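Local coordinates for NF-kappa-B inhibitor beta (Mus musculus, PDB 1OY3), which inhibits NF-kappa-B by binding it and trapping it in the cytoplasm, through a domain built of ankyrin repeats, at residues 157-162 / 186-191; 191-196 / 220-225; 80-85 / 149-154. One frame throughout, in Å; residues are numbered along the deposited sequence.

Contact 1 of 3, residues 157-162 / 186-191; sequences DGHTPL and KPEPTC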
loop_
_atom_site.group_PDB
_atom_site.type_symbol
_atom_site.label_atom_id
_atom_site.label_comp_id
_atom_site.label_asym_id
_atom_site.label_seq_id
_atom_site.Cartn_x
_atom_site.Cartn_y
_atom_site.Cartn_z
ATOM N N ASP C 157 -0.793 -3.117 2.722
ATOM C CA ASP C 157 -1.552 -1.871 2.757
ATOM C C ASP C 157 -3.035 -2.252 2.753
ATOM O O ASP C 157 -3.907 -1.390 2.686
ATOM C CB ASP C 157 -1.278 -1.012 1.516
ATOM C CG ASP C 157 0.176 -0.637 1.366
ATOM O OD1 ASP C 157 0.763 -0.163 2.357
ATOM O OD2 ASP C 157 0.728 -0.806 0.253
ATOM N N GLY C 158 -3.306 -3.553 2.807
ATOM C CA GLY C 158 -4.679 -4.033 2.786
ATOM C C GLY C 158 -5.283 -3.935 1.390
ATOM O O GLY C 158 -6.499 -3.987 1.228
ATOM N N HIS C 159 -4.430 -3.800 0.380
ATOM C CA HIS C 159 -4.883 -3.674 -1.008
ATOM C C HIS C 159 -4.769 -4.939 -1.831
ATOM O O HIS C 159 -3.764 -5.634 -1.772
ATOM C CB HIS C 159 -4.074 -2.606 -1.737
ATOM C CG HIS C 159 -4.351 -1.212 -1.273
ATOM N ND1 HIS C 159 -3.481 -0.171 -1.503
ATOM C CD2 HIS C 159 -5.421 -0.678 -0.642
ATOM C CE1 HIS C 159 -4.006 0.950 -1.037
ATOM N NE2 HIS C 159 -5.184 0.668 -0.509
ATOM N N THR C 160 -5.809 -5.225 -2.604
ATOM C CA THR C 160 -5.797 -6.361 -3.510
ATOM C C THR C 160 -5.372 -5.709 -4.820
ATOM O O THR C 160 -5.300 -4.484 -4.901
ATOM C CB THR C 160 -7.189 -6.941 -3.701
ATOM O OG1 THR C 160 -8.014 -5.963 -4.344
ATOM C CG2 THR C 160 -7.798 -7.321 -2.356
ATOM N N PRO C 161 -5.087 -6.505 -5.865
ATOM C CA PRO C 161 -4.675 -5.900 -7.135
ATOM C C PRO C 161 -5.650 -4.860 -7.698
ATOM O O PRO C 161 -5.221 -3.816 -8.216
ATOM C CB PRO C 161 -4.519 -7.109 -8.056
ATOM C CG PRO C 161 -4.015 -8.160 -7.113
ATOM C CD PRO C 161 -4.936 -7.971 -5.912
ATOM N N LEU C 162 -6.954 -5.123 -7.590
ATOM C CA LEU C 162 -7.940 -4.176 -8.130
ATOM C C LEU C 162 -7.812 -2.797 -7.478
ATOM O O LEU C 162 -7.838 -1.763 -8.169
ATOM C CB LEU C 162 -9.365 -4.707 -7.955
ATOM C CG LEU C 162 -10.447 -3.806 -8.577
ATOM C CD1 LEU C 162 -10.208 -3.647 -10.079
ATOM C CD2 LEU C 162 -11.826 -4.411 -8.318
ATOM N N LYS C 186 -14.896 -5.475 -2.923
ATOM C CA LYS C 186 -13.943 -5.666 -1.829
ATOM C C LYS C 186 -13.472 -4.382 -1.152
ATOM O O LYS C 186 -12.771 -3.569 -1.754
ATOM C CB LYS C 186 -12.728 -6.446 -2.352
ATOM C CG LYS C 186 -11.636 -6.700 -1.318
ATOM C CD LYS C 186 -12.099 -7.575 -0.163
ATOM C CE LYS C 186 -12.561 -8.957 -0.622
ATOM N NZ LYS C 186 -11.505 -9.783 -1.283
ATOM N N PRO C 187 -13.834 -4.193 0.126
ATOM C CA PRO C 187 -13.422 -2.984 0.848
ATOM C C PRO C 187 -11.968 -3.075 1.312
ATOM O O PRO C 187 -11.536 -4.139 1.743
ATOM C CB PRO C 187 -14.362 -2.952 2.061
ATOM C CG PRO C 187 -15.413 -4.004 1.770
ATOM C CD PRO C 187 -14.682 -5.038 0.975
ATOM N N GLU C 188 -11.207 -1.987 1.207
ATOM C CA GLU C 188 -9.843 -2.015 1.733
ATOM C C GLU C 188 -10.071 -1.750 3.238
ATOM O O GLU C 188 -11.044 -1.089 3.620
ATOM C CB GLU C 188 -8.944 -0.967 1.053
ATOM C CG GLU C 188 -9.382 0.472 1.118
ATOM C CD GLU C 188 -9.389 1.014 2.530
ATOM O OE1 GLU C 188 -8.476 0.653 3.306
ATOM O OE2 GLU C 188 -10.298 1.812 2.855
ATOM N N PRO C 189 -9.195 -2.274 4.108
ATOM C CA PRO C 189 -9.321 -2.119 5.561
ATOM C C PRO C 189 -9.016 -0.864 6.390
ATOM O O PRO C 189 -9.262 -0.894 7.596
ATOM C CB PRO C 189 -8.540 -3.327 6.086
ATOM C CG PRO C 189 -7.428 -3.447 5.098
ATOM C CD PRO C 189 -8.143 -3.257 3.776
ATOM N N THR C 190 -8.500 0.227 5.831
ATOM C CA THR C 190 -8.249 1.372 6.718
ATOM C C THR C 190 -9.559 2.052 7.105
ATOM O O THR C 190 -9.736 2.458 8.252
ATOM C CB THR C 190 -7.276 2.421 6.115
ATOM O OG1 THR C 190 -7.776 2.910 4.870
ATOM C CG2 THR C 190 -5.890 1.801 5.900
ATOM N N CYS C 191 -10.479 2.159 6.151
ATOM C CA CYS C 191 -11.775 2.770 6.423
ATOM C C CYS C 191 -12.876 2.175 5.558
ATOM O O CYS C 191 -13.910 2.798 5.330
ATOM C CB CYS C 191 -11.711 4.291 6.240
ATOM S SG CYS C 191 -10.864 4.829 4.774
HETATM O O HOH W 1 -5.758 0.806 2.417
HETATM O O HOH W 2 -8.770 -5.598 1.003
#
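Gly158 and Pro189 meet in a buried contact between two successive ankyrin loops, the turn leading into helix 161-167 and the chain that runs from helix 171-180 toward helix 195-201. No direct hydrogen bond crosses it; van der Waals packing and two waters join the loops. Gly158, at a positive phi of 75°, lays its bare alpha carbon against the proline ring, with Pro189 CG 3.6 Å from Gly158 CA. Pro189 CD sits close against Gly158 O at 3.1 Å. One water donates to both Gly158 O and Pro187 O, and the other donates to Asp157 O and Glu188 OE1.

Glu188 and His159 run alongside each other in the same direction, with the carboxylate and ring planes 82° apart. The nearest approach is Glu188 CB to His159 CD2, 3.9 Å, at the ring edge. Gly158 and Thr160 belong to the Asp-Gly-His-Thr-Pro-Leu sequence that opens ANK 4, a version of the ankyrin signature in which the threonine stands at the N-cap of helix 161-167. Thr160 CG2 packs at 4.0 Å on Lys186 CG. Beyond CG the lysine chain bends at each of its remaining torsions, and NZ ends in a salt bridge with Glu152.

With CG between its backbone N and carbonyl carbon (chi1 57°) and a second bend at chi2, Glu188 curls forward onto the residues that follow it. OE1 accepts from Thr190 N at 2.6 Å and from Thr190 OG1 at 2.8 Å, the two donors reaching it from opposite faces of the carboxylate plane. OE2 forms a salt bridge with Arg193 NE, which pins the other end of the group.

Contact 2 of 3, residues 191-196 / 220-225; sequences CGRTPL and ARMYGG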
loop_
_atom_site.group_PDB
_atom_site.type_symbol
_atom_site.label_atom_id
_atom_site.label_comp_id
_atom_site.label_asym_id
_atom_site.label_seq_id
_atom_site.Cartn_x
_atom_site.Cartn_y
_atom_site.Cartn_z
ATOM N N CYS C 191 -10.479 2.159 6.151
ATOM C CA CYS C 191 -11.775 2.770 6.423
ATOM C C CYS C 191 -12.876 2.175 5.558
ATOM O O CYS C 191 -13.910 2.798 5.330
ATOM C CB CYS C 191 -11.711 4.291 6.240
ATOM S SG CYS C 191 -10.864 4.829 4.774
ATOM N N GLY C 192 -12.644 0.957 5.088
ATOM C CA GLY C 192 -13.632 0.259 4.295
ATOM C C GLY C 192 -13.986 0.824 2.936
ATOM O O GLY C 192 -15.127 0.717 2.494
ATOM N N ARG C 193 -13.023 1.435 2.264
ATOM C CA ARG C 193 -13.305 1.963 0.942
ATOM C C ARG C 193 -13.399 0.815 -0.068
ATOM O O ARG C 193 -12.592 -0.106 -0.059
ATOM C CB ARG C 193 -12.220 2.949 0.530
ATOM C CG ARG C 193 -12.220 4.203 1.387
ATOM C CD ARG C 193 -11.027 5.066 1.107
ATOM N NE ARG C 193 -9.841 4.500 1.725
ATOM C CZ ARG C 193 -8.658 5.103 1.764
ATOM N NH1 ARG C 193 -8.501 6.292 1.208
ATOM N NH2 ARG C 193 -7.646 4.532 2.401
ATOM N N THR C 194 -14.417 0.869 -0.917
ATOM C CA THR C 194 -14.616 -0.144 -1.949
ATOM C C THR C 194 -13.906 0.383 -3.196
ATOM O O THR C 194 -13.409 1.509 -3.203
ATOM C CB THR C 194 -16.115 -0.278 -2.317
ATOM O OG1 THR C 194 -16.598 0.995 -2.781
ATOM C CG2 THR C 194 -16.947 -0.714 -1.123
ATOM N N PRO C 195 -13.834 -0.432 -4.262
ATOM C CA PRO C 195 -13.182 0.056 -5.473
ATOM C C PRO C 195 -13.845 1.358 -5.942
ATOM O O PRO C 195 -13.170 2.290 -6.392
ATOM C CB PRO C 195 -13.396 -1.089 -6.443
ATOM C CG PRO C 195 -13.250 -2.267 -5.565
ATOM C CD PRO C 195 -14.049 -1.887 -4.341
ATOM N N LEU C 196 -15.171 1.428 -5.827
ATOM C CA LEU C 196 -15.895 2.625 -6.238
ATOM C C LEU C 196 -15.486 3.840 -5.414
ATOM O O LEU C 196 -15.430 4.940 -5.947
ATOM C CB LEU C 196 -17.416 2.415 -6.136
ATOM C CG LEU C 196 -18.087 1.535 -7.201
ATOM C CD1 LEU C 196 -19.568 1.361 -6.874
ATOM C CD2 LEU C 196 -17.926 2.158 -8.574
ATOM N N ALA C 220 -22.558 0.720 -1.087
ATOM C CA ALA C 220 -21.596 0.370 -0.052
ATOM C C ALA C 220 -21.092 1.613 0.668
ATOM O O ALA C 220 -20.813 2.633 0.042
ATOM C CB ALA C 220 -20.414 -0.389 -0.669
ATOM N N ARG C 221 -20.973 1.534 1.985
ATOM C CA ARG C 221 -20.468 2.680 2.730
ATOM C C ARG C 221 -19.179 2.336 3.465
ATOM O O ARG C 221 -18.971 1.194 3.871
ATOM C CB ARG C 221 -21.525 3.189 3.713
ATOM C CG ARG C 221 -22.068 2.142 4.665
ATOM C CD ARG C 221 -23.321 2.670 5.352
ATOM N NE ARG C 221 -24.338 3.053 4.374
ATOM C CZ ARG C 221 -25.510 3.601 4.679
ATOM N NH1 ARG C 221 -25.829 3.836 5.945
ATOM N NH2 ARG C 221 -26.368 3.914 3.713
ATOM N N MET C 222 -18.290 3.310 3.603
ATOM C CA MET C 222 -17.066 3.039 4.331
ATOM C C MET C 222 -17.438 3.020 5.810
ATOM O O MET C 222 -18.571 3.350 6.162
ATOM C CB MET C 222 -15.994 4.086 4.013
ATOM C CG MET C 222 -16.484 5.485 3.776
ATOM S SD MET C 222 -15.300 6.380 2.741
ATOM C CE MET C 222 -13.947 6.694 3.892
ATOM N N TYR C 223 -16.504 2.609 6.665
ATOM C CA TYR C 223 -16.748 2.515 8.101
ATOM C C TYR C 223 -17.557 3.673 8.688
ATOM O O TYR C 223 -18.387 3.468 9.578
ATOM C CB TYR C 223 -15.418 2.392 8.846
ATOM C CG TYR C 223 -14.641 1.144 8.510
ATOM C CD1 TYR C 223 -13.282 1.048 8.806
ATOM C CD2 TYR C 223 -15.258 0.058 7.886
ATOM C CE1 TYR C 223 -12.552 -0.092 8.485
ATOM C CE2 TYR C 223 -14.543 -1.090 7.561
ATOM C CZ TYR C 223 -13.188 -1.157 7.862
ATOM O OH TYR C 223 -12.468 -2.279 7.527
ATOM N N GLY C 224 -17.308 4.882 8.198
ATOM C CA GLY C 224 -18.030 6.034 8.706
ATOM C C GLY C 224 -19.496 6.034 8.311
ATOM O O GLY C 224 -20.342 6.530 9.054
ATOM N N GLY C 225 -19.791 5.476 7.140
ATOM C CA GLY C 225 -21.155 5.424 6.646
ATOM C C GLY C 225 -21.293 6.104 5.292
ATOM O O GLY C 225 -22.323 5.990 4.629
HETATM O O HOH W 3 -17.280 -0.905 2.911
#
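Met222 and Cys191 bury nearly equal areas here, about 70 Å² each, and Tyr223 adds 49 Å². The methionine methyl does the side-chain touching: Met222 CE lies 3.7 Å from Cys191 SG and also packs against Arg193 CG. Met222 and Arg193 extend together in the same direction, while the guanidinium goes on to a salt bridge with Glu201.

Tyr223 lays one ring face over the Cys191-Gly192 peptide. Gly192 N stands 3.4 Å above the centre of the ring, and the bare Gly192 CA lies against the same face in a CH-pi contact, 3.9 Å from the centroid of the Tyr223 ring and 21° off the normal. In this part of the ankyrin stack the loop opening ANK 5 and the one joining ANK 5 to ANK 6 run nearly antiparallel, with end-to-end directions 167° apart. Tyr223 N donates to Cys191 O at 2.9 Å, although the place of that oxygen is less sure.

Farther along, a water donates to both Gly192 O and Arg221 O. Thr194 CG2 meets Ala220 CB at 3.5 Å, and the threonine hydroxyl turns to His197 in capping helix 195-201.

Contact 3 of 3, residues 80-85 / 149-154; sequences TALHLA and LQLEAE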
loop_
_atom_site.group_PDB
_atom_site.type_symbol
_atom_site.label_atom_id
_atom_site.label_comp_id
_atom_site.label_asym_id
_atom_site.label_seq_id
_atom_site.Cartn_x
_atom_site.Cartn_y
_atom_site.Cartn_z
ATOM N N THR C 80 2.462 -9.017 -4.521
ATOM C CA THR C 80 2.702 -10.201 -5.344
ATOM C C THR C 80 3.172 -9.611 -6.660
ATOM O O THR C 80 3.178 -8.379 -6.819
ATOM C CB THR C 80 1.417 -10.970 -5.654
ATOM O OG1 THR C 80 0.488 -10.078 -6.283
ATOM C CG2 THR C 80 0.798 -11.539 -4.386
ATOM N N ALA C 81 3.549 -10.473 -7.603
ATOM C CA ALA C 81 3.980 -10.021 -8.922
ATOM C C ALA C 81 2.821 -9.270 -9.586
ATOM O O ALA C 81 3.032 -8.262 -10.261
ATOM C CB ALA C 81 4.393 -11.214 -9.796
ATOM N N LEU C 82 1.598 -9.765 -9.391
ATOM C CA LEU C 82 0.423 -9.113 -9.973
ATOM C C LEU C 82 0.234 -7.725 -9.379
ATOM O O LEU C 82 -0.171 -6.811 -10.079
ATOM C CB LEU C 82 -0.865 -9.936 -9.747
ATOM C CG LEU C 82 -2.142 -9.303 -10.341
ATOM C CD1 LEU C 82 -1.934 -9.072 -11.831
ATOM C CD2 LEU C 82 -3.383 -10.196 -10.104
ATOM N N HIS C 83 0.508 -7.566 -8.086
ATOM C CA HIS C 83 0.359 -6.258 -7.441
ATOM C C HIS C 83 1.282 -5.241 -8.071
ATOM O O HIS C 83 0.901 -4.100 -8.277
ATOM C CB HIS C 83 0.705 -6.310 -5.949
ATOM C CG HIS C 83 -0.443 -6.672 -5.062
ATOM N ND1 HIS C 83 -0.575 -7.917 -4.487
ATOM C CD2 HIS C 83 -1.505 -5.947 -4.640
ATOM C CE1 HIS C 83 -1.668 -7.942 -3.745
ATOM N NE2 HIS C 83 -2.250 -6.759 -3.823
ATOM N N LEU C 84 2.512 -5.667 -8.336
ATOM C CA LEU C 84 3.524 -4.803 -8.921
ATOM C C LEU C 84 3.141 -4.396 -10.337
ATOM O O LEU C 84 3.349 -3.252 -10.734
ATOM C CB LEU C 84 4.889 -5.512 -8.906
ATOM C CG LEU C 84 5.403 -5.853 -7.499
ATOM C CD1 LEU C 84 6.660 -6.719 -7.583
ATOM C CD2 LEU C 84 5.692 -4.560 -6.746
ATOM N N ALA C 85 2.578 -5.332 -11.093
ATOM C CA ALA C 85 2.161 -5.046 -12.452
ATOM C C ALA C 85 1.142 -3.923 -12.423
ATOM O O ALA C 85 1.159 -3.044 -13.285
ATOM C CB ALA C 85 1.541 -6.294 -13.109
ATOM N N LEU C 149 -6.243 -17.195 -7.305
ATOM C CA LEU C 149 -5.927 -16.837 -5.931
ATOM C C LEU C 149 -5.090 -15.553 -5.926
ATOM O O LEU C 149 -4.852 -14.975 -4.873
ATOM C CB LEU C 149 -5.154 -17.968 -5.244
ATOM C CG LEU C 149 -5.878 -19.319 -5.196
ATOM C CD1 LEU C 149 -4.940 -20.396 -4.666
ATOM C CD2 LEU C 149 -7.119 -19.205 -4.325
ATOM N N GLN C 150 -4.640 -15.119 -7.105
ATOM C CA GLN C 150 -3.839 -13.894 -7.218
ATOM C C GLN C 150 -4.743 -12.662 -7.125
ATOM O O GLN C 150 -4.342 -11.602 -6.622
ATOM C CB GLN C 150 -3.117 -13.840 -8.566
ATOM C CG GLN C 150 -2.050 -14.900 -8.798
ATOM C CD GLN C 150 -1.543 -14.894 -10.243
ATOM O OE1 GLN C 150 -0.804 -13.994 -10.652
ATOM N NE2 GLN C 150 -1.959 -15.887 -11.023
ATOM N N LEU C 151 -5.966 -12.823 -7.605
ATOM C CA LEU C 151 -6.946 -11.756 -7.655
ATOM C C LEU C 151 -7.307 -11.139 -6.326
ATOM O O LEU C 151 -7.590 -9.950 -6.245
ATOM C CB LEU C 151 -8.229 -12.255 -8.336
ATOM C CG LEU C 151 -8.097 -12.731 -9.783
ATOM C CD1 LEU C 151 -9.478 -13.161 -10.284
ATOM C CD2 LEU C 151 -7.517 -11.614 -10.657
ATOM N N GLU C 152 -7.323 -11.944 -5.281
ATOM C CA GLU C 152 -7.690 -11.408 -3.987
ATOM C C GLU C 152 -6.528 -11.386 -2.995
ATOM O O GLU C 152 -6.726 -11.208 -1.797
ATOM C CB GLU C 152 -8.898 -12.178 -3.452
ATOM C CG GLU C 152 -10.102 -12.070 -4.403
ATOM C CD GLU C 152 -10.508 -10.623 -4.668
ATOM O OE1 GLU C 152 -10.876 -10.295 -5.823
ATOM O OE2 GLU C 152 -10.468 -9.815 -3.715
ATOM N N ALA C 153 -5.311 -11.543 -3.509
ATOM C CA ALA C 153 -4.130 -11.492 -2.657
ATOM C C ALA C 153 -4.063 -10.059 -2.115
ATOM O O ALA C 153 -4.268 -9.100 -2.855
ATOM C CB ALA C 153 -2.866 -11.815 -3.467
ATOM N N GLU C 154 -3.798 -9.899 -0.827
ATOM C CA GLU C 154 -3.732 -8.549 -0.302
ATOM C C GLU C 154 -2.345 -8.195 0.195
ATOM O O GLU C 154 -1.679 -9.004 0.833
ATOM C CB GLU C 154 -4.771 -8.333 0.818
ATOM C CG GLU C 154 -4.517 -9.085 2.105
ATOM C CD GLU C 154 -5.333 -8.539 3.276
ATOM O OE1 GLU C 154 -5.458 -9.251 4.298
ATOM O OE2 GLU C 154 -5.838 -7.398 3.185
HETATM O O HOH W 4 0.995 -12.420 -8.733
#
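Leu82 lies across Gln150, roughly perpendicular to it, where helix 81-85 faces the turn of 150-153. A chi1 of -180° swings Leu82 CG to the far side from the backbone N and carries CD2 out to the turn, 4.0 Å from Gln150 CB and 3.9 Å from Gln150 O. The same methyl lies 4.4 Å from Leu151 CD2, so the leucine branch spans two consecutive residues of the turn. Gln150 extends past it beyond CG. Its OE1 accepts from a water that in turn accepts from Leu82 N, linking the amide to the first turn of the helix, while NE2 donates to the backbone oxygens of Trp147 and Leu97.

His83 comes to the turn with its ring edge. CE1 is 3.0 Å from Ala153 O, which lies near the ring plane, and NE2 has its hydrogen-bond partner elsewhere, in His159 O. At its other nitrogen, ND1 accepts from Thr80 N in a nearly straight bond (174°), the donor tilted 22° out of the imidazole plane, and it also shares a hydrogen bond with Thr80 OG1. These two bonds fix the rotation of the imidazole. Thr80 CG2 lies at the ring edge too, and it packs across the contact on Ala153 CB at 3.8 Å.

The turn, type I from Gln150 to Ala153, is closed by Ala153 N donating to Gln150 O. On the helix side, His83 N donates to Thr80 OG1 at 3.1 Å. Thr80 and His83 thereby form a capping box at the start of helix 81-85, in ANK 3, where Thr-Ala-Leu-His is a variant of the Thr-Pro-Leu-His signature of ankyrin repeats.

The three contacts follow one another along the repeat stack, in the chain order contact 3, contact 1, contact 2. Contacts 3 and 1 have centres 12 Å apart and are joined by a salt bridge from Lys186 NZ to Glu152 OE2 (2.6 Å) and a probable hydrogen bond from His83 NE2 to His159 O (2.8 Å). Contacts 1 and 2, with centres 10 Å apart, share Cys191 and are tied by a salt bridge from Glu188 OE2 to Arg193 NE (3.0 Å). Contacts 2 and 3 do not touch; their nearest atoms are about 8 Å apart. Pro189, Thr190, Cys191 and Tyr223 of contacts 1 and 2 pack on other protein of the complex, and contact 3 comes near it at Glu154 and Leu84.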